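Long-range contacts in glutaredoxin related protein (Sulfolobus solfataricus, PDB 4MNN), which probably catalyses thiol-disulfide exchange as an atypical protein disulfide oxidoreductase built on paired thioredoxin folds: residues 10-15 and 34-39; 45-50 and 139-144; 50-55 and 79-84; 60-65 and 133-138. One frame throughout, in Å; residues are numbered along the deposited sequence.

Contact 1: 10-15 and 34-39; sequences YLNAIK and KNYVNV
Y36 packs against L11 and N12 at the C-terminal end of helix 4-11. Its CB lies 3.7 Å from L11 CB. The CG of Y36 stands beside its own backbone N (chi1 -46°), and this sends the ring along N12. There the CD2 corner of the ring comes within 3.5 Å of N12 CA. The N12 amide meets the same side of the ring at a slant. Its OD1 sits 3.6 Å from Y36 CE2, and amide and ring planes are steeply turned, 74° apart. N12 CG is anti to the backbone N (chi1 -169°), which carries the amide out toward the CE2 corner. N35 CB lies over one face of the Y36 ring, near its rim. A second apolar touch is looser: I14 CD1 reaches V37 CG1 at 4.1 Å. No direct hydrogen bond joins the segments. Instead water 1 lies between two carbonyls, 2.9 Å from K15 O and 3.2 Å from Y36 O. The contact is partly buried and lies toward the periphery of the first thioredoxin-like region. L11 also packs on L75 of helix 71-83 and F33 of helix 27-33. V37 leans on I19 and I21 of strand 19-24, next to the outermost strand 38-41.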
loop_
_atom_site.group_PDB
_atom_site.type_symbol
_atom_site.label_atom_id
_atom_site.label_comp_id
_atom_site.label_asym_id
_atom_site.label_seq_id
_atom_site.Cartn_x
_atom_site.Cartn_y
_atom_site.Cartn_z
ATOM N N TYR A 10 13.509 -9.060 4.997
ATOM C CA TYR A 10 12.151 -8.837 5.462
ATOM C C TYR A 10 11.219 -9.992 5.194
ATOM O O TYR A 10 10.391 -10.319 6.027
ATOM C CB TYR A 10 11.536 -7.602 4.798
ATOM C CG TYR A 10 11.895 -6.313 5.486
ATOM C CD1 TYR A 10 13.136 -5.730 5.303
ATOM C CD2 TYR A 10 10.993 -5.699 6.376
ATOM C CE1 TYR A 10 13.496 -4.566 5.984
ATOM C CE2 TYR A 10 11.343 -4.536 7.058
ATOM C CZ TYR A 10 12.597 -3.977 6.857
ATOM O OH TYR A 10 12.953 -2.833 7.546
ATOM N N LEU A 11 11.378 -10.633 4.042
ATOM C CA LEU A 11 10.436 -11.661 3.654
ATOM C C LEU A 11 10.772 -13.118 3.848
ATOM O O LEU A 11 9.863 -13.956 3.938
ATOM C CB LEU A 11 10.052 -11.427 2.203
ATOM C CG LEU A 11 9.589 -9.989 1.915
ATOM C CD1 LEU A 11 9.083 -9.909 0.482
ATOM C CD2 LEU A 11 8.485 -9.563 2.900
ATOM N N ASN A 12 12.055 -13.430 3.924
ATOM C CA ASN A 12 12.435 -14.825 4.062
ATOM C C ASN A 12 11.734 -15.540 5.217
ATOM O O ASN A 12 11.389 -16.695 5.073
ATOM C CB ASN A 12 13.960 -14.977 4.191
ATOM C CG ASN A 12 14.405 -16.428 4.064
ATOM O OD1 ASN A 12 13.871 -17.184 3.237
ATOM N ND2 ASN A 12 15.388 -16.823 4.867
ATOM N N ALA A 13 11.504 -14.871 6.336
ATOM C CA ALA A 13 10.851 -15.531 7.472
ATOM C C ALA A 13 9.362 -15.772 7.202
ATOM O O ALA A 13 8.849 -16.902 7.362
ATOM C CB ALA A 13 11.015 -14.692 8.732
ATOM N N ILE A 14 8.677 -14.713 6.768
ATOM C CA ILE A 14 7.249 -14.805 6.518
ATOM C C ILE A 14 6.901 -15.765 5.404
ATOM O O ILE A 14 5.750 -15.826 4.976
ATOM C CB ILE A 14 6.631 -13.421 6.211
ATOM C CG1 ILE A 14 7.087 -12.935 4.844
ATOM C CG2 ILE A 14 7.015 -12.422 7.310
ATOM C CD1 ILE A 14 6.311 -11.761 4.343
ATOM N N LYS A 15 7.889 -16.526 4.941
ATOM C CA LYS A 15 7.676 -17.489 3.871
ATOM C C LYS A 15 6.599 -18.498 4.250
ATOM O O LYS A 15 5.923 -19.066 3.378
ATOM C CB LYS A 15 8.995 -18.234 3.537
ATOM C CG LYS A 15 9.435 -19.312 4.556
ATOM C CD LYS A 15 10.400 -18.794 5.636
ATOM C CE LYS A 15 11.040 -19.901 6.481
ATOM N NZ LYS A 15 12.105 -19.310 7.381
ATOM N N LYS A 34 9.057 -13.335 -5.513
ATOM C CA LYS A 34 8.565 -14.669 -5.764
ATOM C C LYS A 34 9.385 -15.730 -5.026
ATOM O O LYS A 34 8.902 -16.830 -4.747
ATOM C CB LYS A 34 8.580 -14.909 -7.283
ATOM C CG LYS A 34 7.356 -15.578 -7.824
ATOM C CD LYS A 34 7.433 -15.678 -9.329
ATOM C CE LYS A 34 6.490 -16.754 -9.848
ATOM N NZ LYS A 34 5.093 -16.471 -9.421
ATOM N N ASN A 35 10.620 -15.383 -4.662
ATOM C CA ASN A 35 11.470 -16.334 -3.966
ATOM C C ASN A 35 10.929 -16.533 -2.572
ATOM O O ASN A 35 11.207 -17.545 -1.942
ATOM C CB ASN A 35 12.936 -15.844 -3.883
ATOM C CG ASN A 35 13.534 -15.513 -5.241
ATOM O OD1 ASN A 35 13.327 -16.222 -6.230
ATOM N ND2 ASN A 35 14.294 -14.430 -5.296
ATOM N N TYR A 36 10.107 -15.590 -2.094
ATOM C CA TYR A 36 9.571 -15.653 -0.736
ATOM C C TYR A 36 8.075 -15.698 -0.529
ATOM O O TYR A 36 7.622 -16.223 0.483
ATOM C CB TYR A 36 10.106 -14.474 0.116
ATOM C CG TYR A 36 11.582 -14.267 -0.053
ATOM C CD1 TYR A 36 12.073 -13.305 -0.919
ATOM C CD2 TYR A 36 12.489 -15.139 0.541
ATOM C CE1 TYR A 36 13.422 -13.221 -1.205
ATOM C CE2 TYR A 36 13.839 -15.067 0.266
ATOM C CZ TYR A 36 14.304 -14.118 -0.608
ATOM O OH TYR A 36 15.648 -14.078 -0.919
ATOM N N VAL A 37 7.298 -15.106 -1.435
ATOM C CA VAL A 37 5.837 -15.088 -1.293
ATOM C C VAL A 37 5.198 -15.401 -2.639
ATOM O O VAL A 37 5.880 -15.396 -3.661
ATOM C CB VAL A 37 5.292 -13.722 -0.816
ATOM C CG1 VAL A 37 5.842 -13.385 0.580
ATOM C CG2 VAL A 37 5.683 -12.594 -1.856
ATOM N N ASN A 38 3.896 -15.668 -2.648
ATOM C CA ASN A 38 3.248 -15.966 -3.926
ATOM C C ASN A 38 3.105 -14.663 -4.663
ATOM O O ASN A 38 2.662 -13.671 -4.074
ATOM C CB ASN A 38 1.850 -16.549 -3.687
ATOM C CG ASN A 38 1.894 -17.847 -2.864
ATOM O OD1 ASN A 38 2.697 -18.725 -3.133
ATOM N ND2 ASN A 38 1.018 -17.963 -1.881
ATOM N N VAL A 39 3.473 -14.665 -5.941
ATOM C CA VAL A 39 3.332 -13.474 -6.775
ATOM C C VAL A 39 2.522 -13.843 -8.034
ATOM O O VAL A 39 2.884 -14.771 -8.743
ATOM C CB VAL A 39 4.715 -12.929 -7.226
ATOM C CG1 VAL A 39 4.530 -11.708 -8.122
ATOM C CG2 VAL A 39 5.566 -12.543 -5.997
HETATM O O HOH W 1 4.779 -16.896 1.866
#

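Contact 2: 45-50 and 139-144; sequences CKKPLV and TEYEEE
K47 NZ and E140 O are joined by a 2.9 Å hydrogen bond, and the same ammonium reaches E140 OE2 at 3.3 Å. The second link is a salt bridge with a weak hydrogen bond. The lysine therefore holds both the backbone and the carboxylate of one residue. It meets E140 O at a C=O...N angle of 151°, tilted 26° from the carbonyl plane. K47 runs extended as far as CE and then bends (chi4 -53°), which turns NZ onto E140 O. On the way its chain passes the Y141 ring, the two side chains running in opposite directions. K47 CD stands over the centre of one face, 3.8 Å from the centroid, as a CH-pi contact. The Y141 hydroxyl has its own bond: OH donates to P48 O at 2.7 Å. The carbonyl oxygen lies at the ring edge, near the ring plane, while the hydroxyl sits above the carbonyl plane. Bond and lysine together probably limit the tilt of the ring. P48 CD also lies 3.9 Å from E140 OE2. This is a surface contact between the two thioredoxin-like regions. C45, at the start of segment 45-50, is disulfide-bonded to C24 of strand 19-24. Y141 is the N-cap residue of helix 142-147 and meets Y63 of strand 57-63 edge-to-face. L49 begins strand 49-54.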
loop_
_atom_site.group_PDB
_atom_site.type_symbol
_atom_site.label_atom_id
_atom_site.label_comp_id
_atom_site.label_asym_id
_atom_site.label_seq_id
_atom_site.Cartn_x
_atom_site.Cartn_y
_atom_site.Cartn_z
ATOM N N CYS A 45 -2.178 -4.299 -18.284
ATOM C CA CYS A 45 -2.131 -3.078 -17.485
ATOM C C CYS A 45 -1.468 -1.914 -18.212
ATOM O O CYS A 45 -0.356 -2.042 -18.732
ATOM C CB CYS A 45 -1.373 -3.304 -16.157
ATOM S SG CYS A 45 -2.094 -4.514 -15.008
ATOM N N LYS A 46 -2.129 -0.758 -18.225
ATOM C CA LYS A 46 -1.559 0.422 -18.869
ATOM C C LYS A 46 -0.552 1.094 -17.943
ATOM O O LYS A 46 0.404 1.755 -18.397
ATOM C CB LYS A 46 -2.678 1.396 -19.237
ATOM C CG LYS A 46 -3.757 0.731 -20.076
ATOM C CD LYS A 46 -4.866 1.696 -20.484
ATOM C CE LYS A 46 -5.811 1.012 -21.461
ATOM N NZ LYS A 46 -7.089 1.777 -21.655
ATOM N N LYS A 47 -0.766 0.935 -16.634
ATOM C CA LYS A 47 0.143 1.511 -15.645
ATOM C C LYS A 47 0.377 0.449 -14.561
ATOM O O LYS A 47 -0.426 -0.434 -14.360
ATOM C CB LYS A 47 -0.455 2.778 -15.033
ATOM C CG LYS A 47 -0.523 4.011 -15.987
ATOM C CD LYS A 47 -1.193 5.171 -15.245
ATOM C CE LYS A 47 -1.141 6.489 -16.007
ATOM N NZ LYS A 47 0.236 6.831 -16.421
ATOM N N PRO A 48 1.483 0.546 -13.853
ATOM C CA PRO A 48 1.777 -0.444 -12.814
ATOM C C PRO A 48 0.878 -0.426 -11.584
ATOM O O PRO A 48 0.304 0.619 -11.209
ATOM C CB PRO A 48 3.244 -0.131 -12.454
ATOM C CG PRO A 48 3.389 1.328 -12.755
ATOM C CD PRO A 48 2.586 1.512 -14.022
ATOM N N LEU A 49 0.732 -1.591 -10.962
ATOM C CA LEU A 49 0.006 -1.628 -9.712
ATOM C C LEU A 49 0.386 -2.875 -8.972
ATOM O O LEU A 49 0.939 -3.808 -9.560
ATOM C CB LEU A 49 -1.518 -1.519 -9.885
ATOM C CG LEU A 49 -2.621 -2.562 -10.144
ATOM C CD1 LEU A 49 -3.038 -2.419 -11.586
ATOM C CD2 LEU A 49 -2.237 -3.973 -9.719
ATOM N N VAL A 50 0.123 -2.893 -7.672
ATOM C CA VAL A 50 0.391 -4.067 -6.859
ATOM C C VAL A 50 -0.692 -4.146 -5.797
ATOM O O VAL A 50 -0.987 -3.159 -5.123
ATOM C CB VAL A 50 1.791 -4.034 -6.176
ATOM C CG1 VAL A 50 1.879 -2.899 -5.196
ATOM C CG2 VAL A 50 2.050 -5.379 -5.473
ATOM N N THR A 139 2.774 10.920 -9.367
ATOM C CA THR A 139 3.607 11.235 -10.543
ATOM C C THR A 139 3.273 10.303 -11.686
ATOM O O THR A 139 3.415 10.648 -12.872
ATOM C CB THR A 139 5.144 11.104 -10.235
ATOM O OG1 THR A 139 5.498 9.732 -9.978
ATOM C CG2 THR A 139 5.494 11.962 -9.042
ATOM N N GLU A 140 2.804 9.116 -11.331
ATOM C CA GLU A 140 2.458 8.096 -12.320
ATOM C C GLU A 140 0.975 8.193 -12.670
ATOM O O GLU A 140 0.596 8.181 -13.846
ATOM C CB GLU A 140 2.790 6.710 -11.722
ATOM C CG GLU A 140 2.534 5.521 -12.635
ATOM C CD GLU A 140 3.378 5.587 -13.888
ATOM O OE1 GLU A 140 4.575 5.903 -13.766
ATOM O OE2 GLU A 140 2.841 5.324 -14.973
ATOM N N TYR A 141 0.119 8.299 -11.657
ATOM C CA TYR A 141 -1.324 8.402 -11.905
ATOM C C TYR A 141 -1.760 9.866 -11.849
ATOM O O TYR A 141 -2.500 10.299 -10.938
ATOM C CB TYR A 141 -2.083 7.544 -10.885
ATOM C CG TYR A 141 -1.983 6.063 -11.204
ATOM C CD1 TYR A 141 -0.792 5.355 -11.013
ATOM C CD2 TYR A 141 -3.080 5.379 -11.713
ATOM C CE1 TYR A 141 -0.716 3.993 -11.317
ATOM C CE2 TYR A 141 -3.020 4.009 -12.031
ATOM C CZ TYR A 141 -1.851 3.321 -11.824
ATOM O OH TYR A 141 -1.829 1.966 -12.081
ATOM N N GLU A 142 -1.286 10.635 -12.836
ATOM C CA GLU A 142 -1.588 12.081 -12.905
ATOM C C GLU A 142 -3.066 12.442 -13.057
ATOM O O GLU A 142 -3.517 13.462 -12.536
ATOM C CB GLU A 142 -0.789 12.711 -14.049
ATOM C CG GLU A 142 0.686 12.310 -14.010
ATOM C CD GLU A 142 1.503 12.941 -15.127
ATOM O OE1 GLU A 142 1.941 14.084 -14.967
ATOM O OE2 GLU A 142 1.700 12.290 -16.159
ATOM N N GLU A 143 -3.824 11.622 -13.761
ATOM C CA GLU A 143 -5.241 11.916 -13.924
ATOM C C GLU A 143 -5.981 11.823 -12.598
ATOM O O GLU A 143 -6.846 12.668 -12.277
ATOM C CB GLU A 143 -5.860 10.945 -14.935
ATOM C CG GLU A 143 -5.372 11.173 -16.359
ATOM C CD GLU A 143 -5.955 10.147 -17.345
ATOM O OE1 GLU A 143 -7.202 10.108 -17.502
ATOM O OE2 GLU A 143 -5.162 9.387 -17.950
ATOM N N GLU A 144 -5.665 10.773 -11.839
ATOM C CA GLU A 144 -6.271 10.610 -10.535
ATOM C C GLU A 144 -5.874 11.780 -9.618
ATOM O O GLU A 144 -6.705 12.347 -8.897
ATOM C CB GLU A 144 -5.832 9.260 -9.937
ATOM C CG GLU A 144 -6.454 8.079 -10.690
ATOM C CD GLU A 144 -7.975 8.098 -10.600
ATOM O OE1 GLU A 144 -8.649 7.690 -11.568
ATOM O OE2 GLU A 144 -8.494 8.514 -9.550
#

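Contact 3: 50-55 and 79-84; sequences VKVKRG and VRISNN
A Schellman motif ends helix 71-83, and R54 of strand 49-54 binds at that C-terminal turn. R54 NH1 donates to I81 O at 2.8 Å, with an N-H...O angle of 141°. The donor lies in the carbonyl plane, and I81 O lies in the guanidinium plane. S82 O is also near, 2.9 Å from R54 NH1. The positive guanidinium is well placed to interact favourably with carbonyls at the negative end of the helix dipole. R54 reaches them because its chain is extended from the start: CG is anti to the backbone N (chi1 -167°) and the trans run continues to NE. In the Schellman motif N84 is the C-prime residue, with positive phi. Its N makes a weak 3.2 Å bond to I81 O, the oxygen that R54 also uses, while V85 N bonds to R80 O. The strand and helix run nearly parallel, 18° apart, with axes 9.5 Å apart at closest approach. The helix thus lies along one face of the sheet of the first thioredoxin-like region. Between them V52 CG1 meets I81 CD1 at 3.9 Å, the two side chains crossing at a slant. D18 forms a salt bridge with R54 NE, and I81 also touches I19 and Q126.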
loop_
_atom_site.group_PDB
_atom_site.type_symbol
_atom_site.label_atom_id
_atom_site.label_comp_id
_atom_site.label_asym_id
_atom_site.label_seq_id
_atom_site.Cartn_x
_atom_site.Cartn_y
_atom_site.Cartn_z
ATOM N N VAL A 50 0.123 -2.893 -7.672
ATOM C CA VAL A 50 0.391 -4.067 -6.859
ATOM C C VAL A 50 -0.692 -4.146 -5.797
ATOM O O VAL A 50 -0.987 -3.159 -5.123
ATOM C CB VAL A 50 1.791 -4.034 -6.176
ATOM C CG1 VAL A 50 1.879 -2.899 -5.196
ATOM C CG2 VAL A 50 2.050 -5.379 -5.473
ATOM N N LYS A 51 -1.297 -5.327 -5.690
ATOM C CA LYS A 51 -2.376 -5.611 -4.740
ATOM C C LYS A 51 -1.825 -6.581 -3.717
ATOM O O LYS A 51 -1.149 -7.573 -4.080
ATOM C CB LYS A 51 -3.572 -6.280 -5.417
ATOM C CG LYS A 51 -4.342 -5.347 -6.297
ATOM C CD LYS A 51 -5.538 -6.049 -6.920
ATOM C CE LYS A 51 -6.579 -5.028 -7.337
ATOM N NZ LYS A 51 -7.498 -5.633 -8.361
ATOM N N VAL A 52 -2.124 -6.327 -2.447
ATOM C CA VAL A 52 -1.608 -7.189 -1.387
ATOM C C VAL A 52 -2.810 -7.899 -0.800
ATOM O O VAL A 52 -3.754 -7.252 -0.399
ATOM C CB VAL A 52 -0.897 -6.343 -0.344
ATOM C CG1 VAL A 52 -0.554 -7.192 0.891
ATOM C CG2 VAL A 52 0.396 -5.763 -0.990
ATOM N N LYS A 53 -2.755 -9.236 -0.785
ATOM C CA LYS A 53 -3.845 -10.073 -0.300
ATOM C C LYS A 53 -3.378 -11.168 0.631
ATOM O O LYS A 53 -2.183 -11.470 0.752
ATOM C CB LYS A 53 -4.523 -10.783 -1.488
ATOM C CG LYS A 53 -4.950 -9.840 -2.609
ATOM C CD LYS A 53 -5.448 -10.623 -3.840
ATOM C CE LYS A 53 -6.555 -11.628 -3.443
ATOM N NZ LYS A 53 -7.110 -12.283 -4.688
ATOM N N ARG A 54 -4.352 -11.752 1.309
ATOM C CA ARG A 54 -4.100 -12.896 2.176
ATOM C C ARG A 54 -5.419 -13.615 1.923
ATOM O O ARG A 54 -6.489 -13.127 2.292
ATOM C CB ARG A 54 -3.899 -12.473 3.634
ATOM C CG ARG A 54 -3.324 -13.589 4.483
ATOM C CD ARG A 54 -3.033 -13.208 5.937
ATOM N NE ARG A 54 -2.962 -14.430 6.740
ATOM C CZ ARG A 54 -2.368 -14.545 7.931
ATOM N NH1 ARG A 54 -1.761 -13.499 8.503
ATOM N NH2 ARG A 54 -2.380 -15.725 8.551
ATOM N N GLY A 55 -5.336 -14.748 1.227
ATOM C CA GLY A 55 -6.542 -15.465 0.856
ATOM C C GLY A 55 -7.325 -14.610 -0.127
ATOM O O GLY A 55 -6.747 -14.017 -1.042
ATOM N N VAL A 79 5.067 -7.991 6.195
ATOM C CA VAL A 79 5.382 -8.752 7.403
ATOM C C VAL A 79 4.264 -8.621 8.438
ATOM O O VAL A 79 3.868 -9.605 9.051
ATOM C CB VAL A 79 6.719 -8.256 7.992
ATOM C CG1 VAL A 79 7.018 -8.963 9.344
ATOM C CG2 VAL A 79 7.835 -8.486 6.967
ATOM N N ARG A 80 3.757 -7.403 8.642
ATOM C CA ARG A 80 2.697 -7.196 9.637
ATOM C C ARG A 80 1.433 -7.960 9.270
ATOM O O ARG A 80 0.821 -8.614 10.117
ATOM C CB ARG A 80 2.371 -5.704 9.794
ATOM C CG ARG A 80 3.474 -4.839 10.389
ATOM C CD ARG A 80 2.864 -3.638 11.169
ATOM N NE ARG A 80 3.918 -2.929 11.883
ATOM C CZ ARG A 80 4.566 -1.866 11.412
ATOM N NH1 ARG A 80 4.254 -1.361 10.213
ATOM N NH2 ARG A 80 5.570 -1.345 12.117
ATOM N N ILE A 81 1.052 -7.889 7.997
ATOM C CA ILE A 81 -0.136 -8.586 7.541
ATOM C C ILE A 81 0.062 -10.121 7.652
ATOM O O ILE A 81 -0.835 -10.834 8.119
ATOM C CB ILE A 81 -0.466 -8.177 6.080
ATOM C CG1 ILE A 81 -0.985 -6.740 6.061
ATOM C CG2 ILE A 81 -1.540 -9.090 5.471
ATOM C CD1 ILE A 81 -0.916 -6.102 4.665
ATOM N N SER A 82 1.232 -10.611 7.259
ATOM C CA SER A 82 1.474 -12.048 7.299
ATOM C C SER A 82 1.490 -12.619 8.723
ATOM O O SER A 82 1.120 -13.776 8.933
ATOM C CB SER A 82 2.789 -12.378 6.595
ATOM O OG SER A 82 2.947 -13.781 6.483
ATOM N N ASN A 83 1.917 -11.806 9.685
ATOM C CA ASN A 83 1.983 -12.215 11.098
ATOM C C ASN A 83 0.741 -11.768 11.867
ATOM O O ASN A 83 0.550 -12.122 13.040
ATOM C CB ASN A 83 3.211 -11.614 11.769
ATOM C CG ASN A 83 4.496 -12.288 11.340
ATOM O OD1 ASN A 83 5.556 -11.684 11.371
ATOM N ND2 ASN A 83 4.406 -13.545 10.949
ATOM N N ASN A 84 -0.117 -11.007 11.200
ATOM C CA ASN A 84 -1.345 -10.505 11.822
ATOM C C ASN A 84 -1.035 -9.678 13.060
ATOM O O ASN A 84 -1.659 -9.839 14.128
ATOM C CB ASN A 84 -2.293 -11.650 12.178
ATOM C CG ASN A 84 -3.650 -11.145 12.652
ATOM O OD1 ASN A 84 -4.073 -10.052 12.267
ATOM N ND2 ASN A 84 -4.341 -11.936 13.476
#

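Contact 4: 60-65 and 133-138; sequences YTYYGI and LEIYDA
Y63 and Y136 take almost the same first torsion (chi1 -65° and -64°), each CG lying beside its own backbone N, which lays their rings side by side on one face of the sheet. The planes are 12° apart and the centroids 4.6 Å apart, but the rings are slid and barely overlap. Y63 CD1 sits over the rim of one Y136 face, 3.3 Å from CE2. T61 CG2 lies over one face of the Y63 ring. The Y63 hydroxyl donates to E134 OE2 at 2.9 Å, meeting it on the anti side and clearly out of the carboxylate plane. On the other face Y62 CG is anti to its backbone N, and Y62 CD1 packs on I135 CB at 3.6 Å. The backbones run parallel: I135 N bonds to T61 O at 2.8 Å, Y63 N to I135 O at 2.7 Å and D137 N to Y63 O at 2.8 Å. At the strand's C-terminal end, D137 OD2 takes hydrogen bonds from waters 2 and 3. Water 2 accepts from Y62 OH and donates to I65 O, while water 3 accepts from I65 N. D137 OD1 bonds to T139 OG1. These buried strands join both thioredoxin-like regions into one continuous sheet, as known from protein disulfide oxidoreductases with two thioredoxin folds.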
loop_
_atom_site.group_PDB
_atom_site.type_symbol
_atom_site.label_atom_id
_atom_site.label_comp_id
_atom_site.label_asym_id
_atom_site.label_seq_id
_atom_site.Cartn_x
_atom_site.Cartn_y
_atom_site.Cartn_z
ATOM N N TYR A 60 -4.979 -3.799 0.282
ATOM C CA TYR A 60 -4.905 -2.520 -0.412
ATOM C C TYR A 60 -4.329 -2.715 -1.794
ATOM O O TYR A 60 -3.823 -3.793 -2.125
ATOM C CB TYR A 60 -4.033 -1.531 0.390
ATOM C CG TYR A 60 -2.593 -1.965 0.569
ATOM C CD1 TYR A 60 -1.659 -1.782 -0.449
ATOM C CD2 TYR A 60 -2.168 -2.580 1.754
ATOM C CE1 TYR A 60 -0.331 -2.195 -0.290
ATOM C CE2 TYR A 60 -0.832 -3.015 1.919
ATOM C CZ TYR A 60 0.071 -2.819 0.903
ATOM O OH TYR A 60 1.401 -3.237 1.008
ATOM N N THR A 61 -4.412 -1.661 -2.598
ATOM C CA THR A 61 -3.824 -1.650 -3.932
ATOM C C THR A 61 -2.978 -0.383 -3.936
ATOM O O THR A 61 -3.439 0.678 -3.481
ATOM C CB THR A 61 -4.845 -1.449 -5.063
ATOM O OG1 THR A 61 -5.761 -2.533 -5.081
ATOM C CG2 THR A 61 -4.120 -1.408 -6.432
ATOM N N TYR A 62 -1.758 -0.515 -4.437
ATOM C CA TYR A 62 -0.837 0.589 -4.569
ATOM C C TYR A 62 -0.720 0.794 -6.084
ATOM O O TYR A 62 -0.258 -0.126 -6.811
ATOM C CB TYR A 62 0.528 0.175 -4.015
ATOM C CG TYR A 62 1.515 1.306 -3.951
ATOM C CD1 TYR A 62 1.859 1.905 -2.729
ATOM C CD2 TYR A 62 2.140 1.781 -5.122
ATOM C CE1 TYR A 62 2.802 2.946 -2.677
ATOM C CE2 TYR A 62 3.081 2.818 -5.082
ATOM C CZ TYR A 62 3.406 3.398 -3.868
ATOM O OH TYR A 62 4.310 4.449 -3.854
ATOM N N TYR A 63 -1.154 1.961 -6.547
ATOM C CA TYR A 63 -1.088 2.323 -7.950
ATOM C C TYR A 63 0.222 3.065 -8.220
ATOM O O TYR A 63 0.356 4.253 -7.926
ATOM C CB TYR A 63 -2.306 3.174 -8.307
ATOM C CG TYR A 63 -3.601 2.379 -8.170
ATOM C CD1 TYR A 63 -4.416 2.505 -7.031
ATOM C CD2 TYR A 63 -4.035 1.538 -9.214
ATOM C CE1 TYR A 63 -5.619 1.835 -6.939
ATOM C CE2 TYR A 63 -5.253 0.859 -9.138
ATOM C CZ TYR A 63 -6.036 1.011 -8.001
ATOM O OH TYR A 63 -7.238 0.331 -7.912
ATOM N N GLY A 64 1.174 2.311 -8.785
ATOM C CA GLY A 64 2.514 2.776 -9.090
ATOM C C GLY A 64 3.394 1.627 -8.652
ATOM O O GLY A 64 2.902 0.487 -8.560
ATOM N N ILE A 65 4.662 1.898 -8.351
ATOM C CA ILE A 65 5.558 0.829 -7.874
ATOM C C ILE A 65 6.145 1.369 -6.580
ATOM O O ILE A 65 6.748 2.439 -6.547
ATOM C CB ILE A 65 6.682 0.506 -8.905
ATOM C CG1 ILE A 65 6.037 0.048 -10.226
ATOM C CG2 ILE A 65 7.618 -0.561 -8.331
ATOM C CD1 ILE A 65 7.052 -0.207 -11.349
ATOM N N LEU A 133 -8.675 0.740 1.096
ATOM C CA LEU A 133 -7.469 1.557 0.936
ATOM C C LEU A 133 -6.814 1.437 -0.433
ATOM O O LEU A 133 -6.541 0.341 -0.912
ATOM C CB LEU A 133 -6.420 1.168 2.016
ATOM C CG LEU A 133 -5.079 1.931 1.927
ATOM C CD1 LEU A 133 -5.353 3.416 2.191
ATOM C CD2 LEU A 133 -4.068 1.356 2.936
ATOM N N GLU A 134 -6.556 2.571 -1.058
ATOM C CA GLU A 134 -5.852 2.601 -2.345
ATOM C C GLU A 134 -4.788 3.663 -2.210
ATOM O O GLU A 134 -5.066 4.744 -1.658
ATOM C CB GLU A 134 -6.820 2.957 -3.482
ATOM C CG GLU A 134 -7.815 1.788 -3.730
ATOM C CD GLU A 134 -8.875 2.089 -4.773
ATOM O OE1 GLU A 134 -9.686 3.010 -4.566
ATOM O OE2 GLU A 134 -8.887 1.387 -5.795
ATOM N N ILE A 135 -3.581 3.373 -2.696
ATOM C CA ILE A 135 -2.481 4.339 -2.622
ATOM C C ILE A 135 -2.151 4.671 -4.050
ATOM O O ILE A 135 -2.136 3.784 -4.877
ATOM C CB ILE A 135 -1.210 3.721 -2.013
ATOM C CG1 ILE A 135 -1.565 2.887 -0.775
ATOM C CG2 ILE A 135 -0.197 4.843 -1.708
ATOM C CD1 ILE A 135 -2.155 3.665 0.370
ATOM N N TYR A 136 -1.897 5.945 -4.339
ATOM C CA TYR A 136 -1.551 6.358 -5.701
ATOM C C TYR A 136 -0.269 7.150 -5.748
ATOM O O TYR A 136 -0.127 8.103 -5.007
ATOM C CB TYR A 136 -2.622 7.278 -6.290
ATOM C CG TYR A 136 -3.972 6.633 -6.479
ATOM C CD1 TYR A 136 -4.888 6.542 -5.416
ATOM C CD2 TYR A 136 -4.334 6.114 -7.723
ATOM C CE1 TYR A 136 -6.144 5.953 -5.589
ATOM C CE2 TYR A 136 -5.588 5.510 -7.910
ATOM C CZ TYR A 136 -6.483 5.438 -6.844
ATOM O OH TYR A 136 -7.713 4.842 -7.031
ATOM N N ASP A 137 0.653 6.745 -6.620
ATOM C CA ASP A 137 1.878 7.507 -6.872
ATOM C C ASP A 137 1.357 8.601 -7.845
ATOM O O ASP A 137 1.036 8.331 -9.017
ATOM C CB ASP A 137 2.936 6.663 -7.580
ATOM C CG ASP A 137 4.206 7.473 -7.942
ATOM O OD1 ASP A 137 4.128 8.694 -8.156
ATOM O OD2 ASP A 137 5.291 6.882 -8.056
ATOM N N ALA A 138 1.230 9.813 -7.320
ATOM C CA ALA A 138 0.702 10.950 -8.059
ATOM C C ALA A 138 1.504 11.340 -9.299
ATOM O O ALA A 138 0.976 12.052 -10.163
ATOM C CB ALA A 138 0.587 12.147 -7.110
HETATM O O HOH W 2 5.844 4.958 -6.047
HETATM O O HOH W 3 5.242 4.332 -9.524
#

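Overall arrangement
Contact 4 is the buried centre of the set, and contact 2 lies at the surface about 8 Å from it between centres. Both join the first thioredoxin-like region to the second. Contact 4 uses strand pairing and aromatic rings. Contact 2 relies on a lysine, a carboxylate and a tyrosine hydroxyl. They are tied by V50 O and Y62 N, a probable hydrogen bond 2.8 Å long. Contacts 1 and 3 lie within the first region and are partly buried. They touch where I14 packs on S82. Contact 2 lies at the start of strand 49-54, contact 3 further along it. A water lies between carbonyls in contact 1, whereas an arginine binds one directly in contact 3.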